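Local coordinates for beta-galactosidase (Trichoderma reesei, PDB 3OGR), which probably hydrolyses terminal non-reducing beta-D-galactose residues of beta-D-galactosides, and binds beta-D-galactose in the TIM-barrel domain of a family 35 glycosyl hydrolase, at residues 49-54 and 119-124; 174-179 and 213-218; 273-278 and 316-321. All blocks are in the same frame, centred on the assembly; numbering follows the deposited sequence.

Contact 1: 49-54 and 119-124. With GAL (beta-D-galactopyranose), chain E.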
loop_
_atom_site.group_PDB
_atom_site.type_symbol
_atom_site.label_atom_id
_atom_site.label_comp_id
_atom_site.label_asym_id
_atom_site.label_seq_id
_atom_site.Cartn_x
_atom_site.Cartn_y
_atom_site.Cartn_z
ATOM N N PRO A 49 -0.571 -7.195 4.474
ATOM C CA PRO A 49 0.150 -7.609 5.716
ATOM C C PRO A 49 1.555 -8.117 5.394
ATOM O O PRO A 49 2.464 -7.889 6.178
ATOM C CB PRO A 49 -0.727 -8.702 6.331
ATOM C CG PRO A 49 -1.726 -9.114 5.219
ATOM C CD PRO A 49 -1.897 -7.855 4.276
ATOM N N PHE A 50 1.752 -8.735 4.204
ATOM C CA PHE A 50 3.076 -9.309 3.936
ATOM C C PHE A 50 4.130 -8.289 3.598
ATOM O O PHE A 50 5.330 -8.613 3.535
ATOM C CB PHE A 50 2.977 -10.364 2.825
ATOM C CG PHE A 50 2.319 -9.812 1.579
ATOM C CD1 PHE A 50 3.121 -9.092 0.629
ATOM C CD2 PHE A 50 0.928 -9.959 1.333
ATOM C CE1 PHE A 50 2.527 -8.528 -0.553
ATOM C CE2 PHE A 50 0.354 -9.426 0.158
ATOM C CZ PHE A 50 1.163 -8.698 -0.793
ATOM N N ARG A 51 3.712 -7.052 3.419
ATOM C CA ARG A 51 4.653 -5.955 3.145
ATOM C C ARG A 51 5.041 -5.195 4.422
ATOM O O ARG A 51 5.824 -4.232 4.349
ATOM C CB ARG A 51 4.031 -4.995 2.120
ATOM C CG ARG A 51 4.276 -5.527 0.675
ATOM C CD ARG A 51 3.410 -4.769 -0.361
ATOM N NE ARG A 51 4.061 -4.910 -1.695
ATOM C CZ ARG A 51 3.382 -5.059 -2.850
ATOM N NH1 ARG A 51 2.016 -5.272 -2.862
ATOM N NH2 ARG A 51 4.064 -5.080 -4.012
ATOM N N LEU A 52 4.618 -5.696 5.576
ATOM C CA LEU A 52 5.028 -5.095 6.894
ATOM C C LEU A 52 5.161 -6.264 7.860
ATOM O O LEU A 52 4.201 -6.614 8.559
ATOM C CB LEU A 52 3.983 -4.086 7.375
ATOM C CG LEU A 52 4.299 -3.411 8.706
ATOM C CD1 LEU A 52 5.689 -2.742 8.729
ATOM C CD2 LEU A 52 3.235 -2.410 9.065
ATOM N N PRO A 53 6.331 -6.879 7.869
ATOM C CA PRO A 53 6.559 -8.117 8.707
ATOM C C PRO A 53 6.902 -7.716 10.140
ATOM O O PRO A 53 7.814 -8.284 10.762
ATOM C CB PRO A 53 7.750 -8.785 7.982
ATOM C CG PRO A 53 8.551 -7.615 7.428
ATOM C CD PRO A 53 7.509 -6.550 7.019
ATOM N N VAL A 54 6.060 -6.870 10.720
ATOM C CA VAL A 54 6.216 -6.457 12.148
ATOM C C VAL A 54 4.796 -6.512 12.688
ATOM O O VAL A 54 4.033 -5.528 12.560
ATOM C CB VAL A 54 6.777 -5.047 12.295
ATOM C CG1 VAL A 54 6.924 -4.700 13.804
ATOM C CG2 VAL A 54 8.139 -4.887 11.604
ATOM N N ILE A 119 -2.985 -12.455 -7.456
ATOM C CA ILE A 119 -3.259 -11.098 -6.878
ATOM C C ILE A 119 -2.670 -9.923 -7.669
ATOM O O ILE A 119 -3.110 -8.807 -7.500
ATOM C CB ILE A 119 -2.789 -10.999 -5.343
ATOM C CG1 ILE A 119 -1.283 -11.255 -5.225
ATOM C CG2 ILE A 119 -3.626 -11.924 -4.503
ATOM C CD1 ILE A 119 -0.735 -10.749 -3.886
ATOM N N ASN A 120 -1.716 -10.214 -8.540
ATOM C CA ASN A 120 -0.998 -9.174 -9.345
ATOM C C ASN A 120 -0.167 -8.353 -8.343
ATOM O O ASN A 120 0.873 -8.864 -7.901
ATOM C CB ASN A 120 -1.975 -8.335 -10.235
ATOM C CG ASN A 120 -1.301 -7.768 -11.443
ATOM O OD1 ASN A 120 -0.777 -8.539 -12.288
ATOM N ND2 ASN A 120 -1.247 -6.387 -11.524
ATOM N N ALA A 121 -0.595 -7.118 -7.974
ATOM C CA ALA A 121 -0.084 -6.460 -6.745
ATOM C C ALA A 121 1.337 -5.984 -6.795
ATOM O O ALA A 121 1.917 -5.544 -5.788
ATOM C CB ALA A 121 -0.283 -7.332 -5.465
ATOM N N GLU A 122 1.915 -6.003 -7.986
ATOM C CA GLU A 122 3.374 -5.696 -8.152
ATOM C C GLU A 122 4.251 -6.580 -7.247
ATOM O O GLU A 122 5.326 -6.186 -6.826
ATOM C CB GLU A 122 3.682 -4.200 -7.912
ATOM C CG GLU A 122 3.066 -3.353 -9.090
ATOM C CD GLU A 122 1.560 -3.195 -9.041
ATOM O OE1 GLU A 122 1.031 -2.707 -7.989
ATOM O OE2 GLU A 122 0.873 -3.502 -10.086
ATOM N N VAL A 123 3.775 -7.802 -7.018
ATOM C CA VAL A 123 4.626 -8.792 -6.293
ATOM C C VAL A 123 5.158 -9.831 -7.279
ATOM O O VAL A 123 4.592 -10.024 -8.378
ATOM C CB VAL A 123 3.849 -9.517 -5.118
ATOM C CG1 VAL A 123 3.330 -8.530 -4.099
ATOM C CG2 VAL A 123 2.802 -10.516 -5.605
ATOM N N SER A 124 6.213 -10.514 -6.855
ATOM C CA SER A 124 6.855 -11.541 -7.723
ATOM C C SER A 124 5.806 -12.572 -8.103
ATOM O O SER A 124 5.066 -13.087 -7.221
ATOM C CB SER A 124 7.985 -12.238 -6.954
ATOM O OG SER A 124 8.682 -13.097 -7.854
HETATM C C1 GAL E . -4.771 -3.225 -10.287
HETATM C C2 GAL E . -4.420 -4.639 -9.718
HETATM C C3 GAL E . -3.588 -4.509 -8.458
HETATM C C4 GAL E . -2.352 -3.642 -8.728
HETATM C C5 GAL E . -2.823 -2.310 -9.305
HETATM C C6 GAL E . -1.679 -1.381 -9.763
HETATM O O1 GAL E . -5.233 -3.283 -11.636
HETATM O O2 GAL E . -5.642 -5.295 -9.388
HETATM O O3 GAL E . -3.160 -5.794 -8.032
HETATM O O4 GAL E . -1.564 -4.332 -9.695
HETATM O O5 GAL E . -3.576 -2.542 -10.513
HETATM O O6 GAL E . -0.910 -1.010 -8.621
#

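Contact 2: 174-179 and 213-218. With GAL (beta-D-galactopyranose), chain E.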
loop_
_atom_site.group_PDB
_atom_site.type_symbol
_atom_site.label_atom_id
_atom_site.label_comp_id
_atom_site.label_asym_id
_atom_site.label_seq_id
_atom_site.Cartn_x
_atom_site.Cartn_y
_atom_site.Cartn_z
ATOM N N LEU A 174 -16.145 -9.456 3.707
ATOM C CA LEU A 174 -16.318 -9.627 2.249
ATOM C C LEU A 174 -15.092 -10.398 1.756
ATOM O O LEU A 174 -14.020 -10.336 2.394
ATOM C CB LEU A 174 -16.342 -8.263 1.513
ATOM C CG LEU A 174 -17.556 -7.393 1.739
ATOM C CD1 LEU A 174 -17.248 -5.983 1.161
ATOM C CD2 LEU A 174 -18.827 -7.991 1.022
ATOM N N TYR A 175 -15.273 -11.149 0.697
ATOM C CA TYR A 175 -14.182 -11.968 0.121
ATOM C C TYR A 175 -14.142 -11.806 -1.371
ATOM O O TYR A 175 -15.184 -11.880 -2.043
ATOM C CB TYR A 175 -14.457 -13.440 0.501
ATOM C CG TYR A 175 -13.413 -14.445 0.063
ATOM C CD1 TYR A 175 -13.293 -14.812 -1.302
ATOM C CD2 TYR A 175 -12.574 -15.043 1.008
ATOM C CE1 TYR A 175 -12.372 -15.805 -1.722
ATOM C CE2 TYR A 175 -11.659 -16.056 0.606
ATOM C CZ TYR A 175 -11.559 -16.403 -0.731
ATOM O OH TYR A 175 -10.642 -17.369 -1.103
ATOM N N GLN A 176 -12.942 -11.521 -1.894
ATOM C CA GLN A 176 -12.774 -11.469 -3.340
ATOM C C GLN A 176 -12.033 -12.694 -3.850
ATOM O O GLN A 176 -10.904 -12.955 -3.456
ATOM C CB GLN A 176 -11.892 -10.233 -3.726
ATOM C CG GLN A 176 -11.620 -10.109 -5.227
ATOM C CD GLN A 176 -10.649 -9.006 -5.502
ATOM O OE1 GLN A 176 -10.965 -7.822 -5.322
ATOM N NE2 GLN A 176 -9.440 -9.388 -5.957
ATOM N N PRO A 177 -12.656 -13.442 -4.765
ATOM C CA PRO A 177 -11.924 -14.516 -5.474
ATOM C C PRO A 177 -11.215 -13.987 -6.695
ATOM O O PRO A 177 -11.818 -13.169 -7.377
ATOM C CB PRO A 177 -13.058 -15.478 -5.943
ATOM C CG PRO A 177 -14.330 -14.590 -5.995
ATOM C CD PRO A 177 -14.058 -13.286 -5.183
ATOM N N GLU A 178 -10.021 -14.514 -6.984
ATOM C CA GLU A 178 -9.318 -14.079 -8.231
ATOM C C GLU A 178 -8.976 -12.595 -8.144
ATOM O O GLU A 178 -9.002 -11.988 -7.053
ATOM C CB GLU A 178 -10.167 -14.470 -9.492
ATOM C CG GLU A 178 -9.520 -15.570 -10.357
ATOM C CD GLU A 178 -8.329 -15.052 -11.216
ATOM O OE1 GLU A 178 -8.165 -13.814 -11.365
ATOM O OE2 GLU A 178 -7.588 -15.888 -11.826
ATOM N N ASN A 179 -8.566 -12.024 -9.273
ATOM C CA ASN A 179 -8.213 -10.597 -9.280
ATOM C C ASN A 179 -8.287 -10.070 -10.714
ATOM O O ASN A 179 -7.512 -10.534 -11.586
ATOM C CB ASN A 179 -6.789 -10.354 -8.734
ATOM C CG ASN A 179 -6.543 -8.859 -8.549
ATOM O OD1 ASN A 179 -7.055 -8.277 -7.575
ATOM N ND2 ASN A 179 -5.798 -8.214 -9.437
ATOM N N ILE A 213 -17.289 -10.613 -3.637
ATOM C CA ILE A 213 -17.245 -9.415 -4.467
ATOM C C ILE A 213 -16.104 -9.548 -5.404
ATOM O O ILE A 213 -15.045 -10.069 -5.011
ATOM C CB ILE A 213 -17.191 -8.188 -3.537
ATOM C CG1 ILE A 213 -17.270 -6.867 -4.368
ATOM C CG2 ILE A 213 -15.846 -8.162 -2.728
ATOM C CD1 ILE A 213 -17.621 -5.627 -3.406
ATOM N N ASN A 214 -16.272 -9.131 -6.669
ATOM C CA ASN A 214 -15.154 -9.192 -7.615
ATOM C C ASN A 214 -14.621 -7.805 -7.947
ATOM O O ASN A 214 -15.094 -6.819 -7.396
ATOM C CB ASN A 214 -15.515 -10.011 -8.866
ATOM C CG ASN A 214 -16.504 -9.324 -9.736
ATOM O OD1 ASN A 214 -17.213 -8.371 -9.321
ATOM N ND2 ASN A 214 -16.706 -9.917 -10.928
ATOM N N ASN A 215 -13.581 -7.769 -8.817
ATOM C CA ASN A 215 -12.928 -6.489 -9.131
ATOM C C ASN A 215 -12.541 -6.467 -10.589
ATOM O O ASN A 215 -11.393 -6.502 -10.957
ATOM C CB ASN A 215 -11.707 -6.206 -8.193
ATOM C CG ASN A 215 -10.535 -7.138 -8.401
ATOM O OD1 ASN A 215 -10.677 -8.346 -8.605
ATOM N ND2 ASN A 215 -9.319 -6.573 -8.216
ATOM N N ASP A 216 -13.556 -6.349 -11.432
ATOM C CA ASP A 216 -13.332 -6.274 -12.862
ATOM C C ASP A 216 -12.411 -5.073 -13.132
ATOM O O ASP A 216 -12.546 -4.006 -12.519
ATOM C CB ASP A 216 -14.707 -6.165 -13.531
ATOM C CG ASP A 216 -14.794 -6.756 -14.873
ATOM O OD1 ASP A 216 -13.782 -7.223 -15.513
ATOM O OD2 ASP A 216 -15.948 -6.638 -15.459
ATOM N N ALA A 217 -11.445 -5.240 -14.031
ATOM C CA ALA A 217 -10.478 -4.136 -14.319
ATOM C C ALA A 217 -11.115 -2.891 -14.864
ATOM O O ALA A 217 -10.575 -1.768 -14.690
ATOM C CB ALA A 217 -9.440 -4.632 -15.326
ATOM N N PHE A 218 -12.273 -3.070 -15.505
ATOM C CA PHE A 218 -13.091 -1.974 -16.026
ATOM C C PHE A 218 -14.523 -2.490 -15.969
ATOM O O PHE A 218 -14.740 -3.664 -15.674
ATOM C CB PHE A 218 -12.665 -1.671 -17.481
ATOM C CG PHE A 218 -12.895 -2.805 -18.451
ATOM C CD1 PHE A 218 -11.998 -3.872 -18.534
ATOM C CD2 PHE A 218 -14.018 -2.777 -19.306
ATOM C CE1 PHE A 218 -12.234 -4.976 -19.446
ATOM C CE2 PHE A 218 -14.259 -3.876 -20.183
ATOM C CZ PHE A 218 -13.365 -4.951 -20.230
HETATM C C1 GAL E . -4.771 -3.225 -10.287
HETATM C C2 GAL E . -4.420 -4.639 -9.718
HETATM C C3 GAL E . -3.588 -4.509 -8.458
HETATM C C4 GAL E . -2.352 -3.642 -8.728
HETATM C C5 GAL E . -2.823 -2.310 -9.305
HETATM C C6 GAL E . -1.679 -1.381 -9.763
HETATM O O1 GAL E . -5.233 -3.283 -11.636
HETATM O O2 GAL E . -5.642 -5.295 -9.388
HETATM O O3 GAL E . -3.160 -5.794 -8.032
HETATM O O4 GAL E . -1.564 -4.332 -9.695
HETATM O O5 GAL E . -3.576 -2.542 -10.513
HETATM O O6 GAL E . -0.910 -1.010 -8.621
HETATM O O HOH W 1 -12.150 -10.657 -8.623
#

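Contact 3: 273-278 and 316-321. With GAL (beta-D-galactopyranose), chain E.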
loop_
_atom_site.group_PDB
_atom_site.type_symbol
_atom_site.label_atom_id
_atom_site.label_comp_id
_atom_site.label_asym_id
_atom_site.label_seq_id
_atom_site.Cartn_x
_atom_site.Cartn_y
_atom_site.Cartn_z
ATOM N N PRO A 273 -24.775 -2.932 -4.690
ATOM C CA PRO A 273 -24.209 -1.580 -4.442
ATOM C C PRO A 273 -23.107 -1.225 -5.439
ATOM O O PRO A 273 -22.254 -2.067 -5.742
ATOM C CB PRO A 273 -23.577 -1.702 -3.022
ATOM C CG PRO A 273 -24.240 -2.820 -2.401
ATOM C CD PRO A 273 -24.529 -3.819 -3.555
ATOM N N PHE A 274 -23.094 0.021 -5.842
ATOM C CA PHE A 274 -21.993 0.483 -6.738
ATOM C C PHE A 274 -20.666 0.429 -5.954
ATOM O O PHE A 274 -20.508 1.094 -4.936
ATOM C CB PHE A 274 -22.278 1.866 -7.331
ATOM C CG PHE A 274 -21.103 2.410 -8.127
ATOM C CD1 PHE A 274 -20.324 1.583 -8.982
ATOM C CD2 PHE A 274 -20.770 3.767 -7.982
ATOM C CE1 PHE A 274 -19.243 2.098 -9.711
ATOM C CE2 PHE A 274 -19.677 4.310 -8.726
ATOM C CZ PHE A 274 -18.915 3.475 -9.551
ATOM N N SER A 275 -19.754 -0.425 -6.457
ATOM C CA SER A 275 -18.545 -0.799 -5.709
ATOM C C SER A 275 -17.289 -0.545 -6.557
ATOM O O SER A 275 -17.123 -1.120 -7.655
ATOM C CB SER A 275 -18.616 -2.302 -5.367
ATOM O OG SER A 275 -19.751 -2.531 -4.531
ATOM N N LEU A 276 -16.402 0.244 -6.004
ATOM C CA LEU A 276 -15.061 0.435 -6.610
ATOM C C LEU A 276 -14.090 -0.262 -5.659
ATOM O O LEU A 276 -13.739 0.251 -4.574
ATOM C CB LEU A 276 -14.709 1.907 -6.733
ATOM C CG LEU A 276 -15.564 2.668 -7.808
ATOM C CD1 LEU A 276 -15.306 4.202 -7.671
ATOM C CD2 LEU A 276 -15.216 2.172 -9.266
ATOM N N VAL A 277 -13.728 -1.493 -6.044
ATOM C CA VAL A 277 -12.954 -2.387 -5.167
ATOM C C VAL A 277 -11.502 -1.972 -5.103
ATOM O O VAL A 277 -10.799 -2.184 -4.135
ATOM C CB VAL A 277 -13.186 -3.872 -5.609
ATOM C CG1 VAL A 277 -12.265 -4.819 -4.796
ATOM C CG2 VAL A 277 -14.631 -4.256 -5.322
ATOM N N GLU A 278 -11.035 -1.318 -6.190
ATOM C CA GLU A 278 -9.719 -0.610 -6.153
ATOM C C GLU A 278 -9.889 0.702 -6.876
ATOM O O GLU A 278 -10.241 0.702 -8.078
ATOM C CB GLU A 278 -8.634 -1.386 -6.900
ATOM C CG GLU A 278 -8.321 -2.793 -6.294
ATOM C CD GLU A 278 -7.320 -3.514 -7.140
ATOM O OE1 GLU A 278 -6.510 -2.823 -7.822
ATOM O OE2 GLU A 278 -7.328 -4.743 -7.135
ATOM N N VAL A 316 -21.066 5.905 -5.236
ATOM C CA VAL A 316 -20.272 4.761 -4.748
ATOM C C VAL A 316 -20.577 4.493 -3.278
ATOM O O VAL A 316 -20.575 5.422 -2.448
ATOM C CB VAL A 316 -18.793 4.960 -5.006
ATOM C CG1 VAL A 316 -18.152 6.041 -4.103
ATOM C CG2 VAL A 316 -18.013 3.610 -4.848
ATOM N N THR A 317 -20.861 3.220 -2.921
ATOM C CA THR A 317 -21.091 2.893 -1.501
ATOM C C THR A 317 -20.204 1.798 -0.997
ATOM O O THR A 317 -20.242 1.507 0.212
ATOM C CB THR A 317 -22.565 2.569 -1.213
ATOM O OG1 THR A 317 -22.980 1.462 -2.054
ATOM C CG2 THR A 317 -23.462 3.784 -1.409
ATOM N N ILE A 318 -19.372 1.195 -1.872
ATOM C CA ILE A 318 -18.246 0.351 -1.387
ATOM C C ILE A 318 -17.043 0.888 -2.149
ATOM O O ILE A 318 -16.996 0.860 -3.379
ATOM C CB ILE A 318 -18.465 -1.149 -1.643
ATOM C CG1 ILE A 318 -19.720 -1.666 -0.901
ATOM C CG2 ILE A 318 -17.186 -1.930 -1.201
ATOM C CD1 ILE A 318 -20.056 -3.158 -1.175
ATOM N N PHE A 319 -16.094 1.464 -1.416
ATOM C CA PHE A 319 -15.066 2.323 -2.066
ATOM C C PHE A 319 -13.755 2.043 -1.339
ATOM O O PHE A 319 -13.604 2.411 -0.177
ATOM C CB PHE A 319 -15.531 3.780 -1.849
ATOM C CG PHE A 319 -14.683 4.863 -2.525
ATOM C CD1 PHE A 319 -13.884 4.587 -3.626
ATOM C CD2 PHE A 319 -14.761 6.164 -2.072
ATOM C CE1 PHE A 319 -13.139 5.603 -4.271
ATOM C CE2 PHE A 319 -14.038 7.193 -2.727
ATOM C CZ PHE A 319 -13.248 6.898 -3.815
ATOM N N ASN A 320 -12.786 1.461 -2.081
ATOM C CA ASN A 320 -11.497 1.091 -1.488
ATOM C C ASN A 320 -10.359 1.766 -2.192
ATOM O O ASN A 320 -10.338 1.759 -3.427
ATOM C CB ASN A 320 -11.310 -0.442 -1.588
ATOM C CG ASN A 320 -9.954 -0.884 -1.024
ATOM O OD1 ASN A 320 -9.596 -0.600 0.131
ATOM N ND2 ASN A 320 -9.156 -1.557 -1.883
ATOM N N ILE A 321 -9.453 2.384 -1.426
ATOM C CA ILE A 321 -8.343 3.179 -1.977
ATOM C C ILE A 321 -7.090 2.335 -2.000
ATOM O O ILE A 321 -6.577 1.907 -0.940
ATOM C CB ILE A 321 -8.128 4.425 -1.033
ATOM C CG1 ILE A 321 -9.398 5.316 -0.959
ATOM C CG2 ILE A 321 -6.951 5.216 -1.570
ATOM C CD1 ILE A 321 -10.042 5.635 -2.364
HETATM C C1 GAL E . -4.771 -3.225 -10.287
HETATM C C2 GAL E . -4.420 -4.639 -9.718
HETATM C C3 GAL E . -3.588 -4.509 -8.458
HETATM C C4 GAL E . -2.352 -3.642 -8.728
HETATM C C5 GAL E . -2.823 -2.310 -9.305
HETATM C C6 GAL E . -1.679 -1.381 -9.763
HETATM O O1 GAL E . -5.233 -3.283 -11.636
HETATM O O2 GAL E . -5.642 -5.295 -9.388
HETATM O O3 GAL E . -3.160 -5.794 -8.032
HETATM O O4 GAL E . -1.564 -4.332 -9.695
HETATM O O5 GAL E . -3.576 -2.542 -10.513
HETATM O O6 GAL E . -0.910 -1.010 -8.621
#

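Contact 1: 49-54 and 119-124
Arg-51 makes the polar half of the contact: its guanidinium meets the backbone carbonyl of Ala-121 end-on, both terminal nitrogens sharing one oxygen. NH1 of Arg-51 is 2.9 Å and NH2 of Arg-51 2.8 Å from O of Ala-121, with the oxygen in the guanidinium plane and both donors in the carbonyl plane. Sharing a single acceptor bends the two bonds, to N-H...O angles of 140° and 148°. CG of Arg-51 stands beside the backbone N (chi1 -84°) and the chain then runs extended to NE, which spans the gap between backbones whose closest CA atoms, those of Arg-51 and Val-123, are 9.9 Å apart. Asn-329 takes NE, His-48 takes NH1 as well, and Tyr-342 adds a cation-pi contact.

Both loops follow parallel strands, 38-47 and 110-116, of the TIM barrel, and lie at the C-terminal ends of those strands, where this fold carries its active site.

The apolar contacts gather round the Phe-50 ring. CG1 of Val-123 is 3.6 Å from CE1 of Phe-50, and also lies over one face of the Arg-51 guanidinium, displaced toward the rim. CD1 of Ile-119 approaches CZ of Phe-50 at 4.2 Å, the two side chains reaching toward each other from opposite directions.

Galactose is bound on the far side of the 119-124 loop, whose backbone has positive phi at Asn-120, Ala-121 and Glu-122. Ala-121 offers O to the arginine and N to the sugar, N lying 2.9 Å from galactose O3. Asn-120 ND2 donates to O4. Glu-122, its chain bent at chi2, accepts from two hydroxyls: OE2 of Glu-122 is 2.6 Å from galactose O4, and OE1 of Glu-122 is 2.7 Å from galactose O6.

Contact 2: 174-179 and 213-218
Gln-176 lays its terminal amide against that of Asn-215, the planes only 22° apart and the side chains crossing at about a right angle. CD of Gln-176 is 3.2 Å from OD1 of Asn-215, but the angle is too poor for NE2 to bond that oxygen. NE2 donates instead to two acceptors lying near its amide plane, O of Glu-178 and, 3.1 Å from Gln-176 NE2, OD1 of Asn-179. CG of Gln-176 is anti to the backbone N (chi1 178°) and the chain continues extended, which brings the amide to this spot; Arg-114 donates to OE1.

Asn-179 OD1 gathers several donors. Besides Gln-176 and Tyr-76 OH it accepts from Asn-215, ND2 of Asn-215 lying 2.9 Å from OD1 of Asn-179 and well above the carbonyl plane. These bonds fix which end of the Asn-179 amide is oxygen, and turn ND2 of Asn-179 to galactose O2, 2.9 Å away in a nearly straight bond (168°). On the other end of the Asn-215 amide, water 1 bridges OD1 to the carbonyl of Pro-177, and Glu-180 N is a second donor to OD1.

The backbones join through N of Ile-213 and O of Tyr-175, 2.9 Å apart, and a CA-H...O contact from Gln-176 to O of Ile-213. Tyr-175 and Pro-177 rest on helix 193-205, whereas Gln-176, Ile-213 and Asn-215 touch Val-277 of strand 275-280. Strand 172-177 pairs with 110-116, and the 213-218 segment runs between it and strand 236-239, the place of the fifth barrel strand.

Contact 3: 273-278 and 316-321
Leu-276 is held through both its N-H and its C=O by the neighbouring strand: its N lies 2.8 Å from O of Ile-318, and its O accepts from N of Asn-320. Further back, O of Phe-274 takes two successive donors, N of Thr-317 at 3.0 Å from it and N of Ile-318 in a longer bond. The parallel pairing is extended by a side chain, ND2 of Asn-320 standing 2.9 Å from O of Val-277 with that oxygen near the amide plane; Ser-44 and Glu-46 hold the same amide from the adjoining strand.

On one face of the sheet Ser-275 meets Ile-318, OG of Ser-275 being 3.4 Å from CD1 of Ile-318. With OG beside the backbone N (chi1 -62°), the hydroxyl is placed to donate back to O of Pro-273. Leu-276 and Phe-319 share the other face. Val-316 packs its CG2 over one face of the Phe-274 ring and 4.0 Å from CG of Leu-276. Asn-311 of helix 301-313 touches Val-316 and Leu-276, and Trp-261 of helix 261-268 touches Phe-274 and Leu-276.

Beyond the pairing the chain turns a corner, and Glu-278 reaches the sugar with its chain extended past CG. OE2 of Glu-278 accepts from galactose O2 at 2.9 Å, while OE1 of Glu-278 comes 3.0 Å from C1, the anomeric carbon. Arg-114 forms a salt bridge with OE2, and Tyr-240 OH bonds OE1. With an alanine here, Arg-114 would probably be left without its carboxylate mate and galactose O2 without this acceptor. Adjacent parallel strands, 275-280 and 318-321, with a sugar-binding glutamate toward the C-terminal end of one, are characteristic of a TIM-barrel glycosidase.

In the fold
All three contacts lie within the family 35 TIM-barrel domain and come in series along the chain. They gather round one galactose: the loop 119-124 reaches O3, O4 and O6, while 174-179 and 273-278 meet at O2. Contacts 2 and 3 are neighbours, their centres about 11 Å apart, and touch where Asn-215 and Gln-176 meet Glu-278 and Val-277. Contact 1 touches contact 2 through Ile-119 and Asn-120 against Asn-179, with centres about 17 Å apart; it does not touch contact 3, whose centre is about 22 Å away. Strand 38-47 pairs with both 72-76 and 318-321, which brings early and late barrel strands together round the pocket.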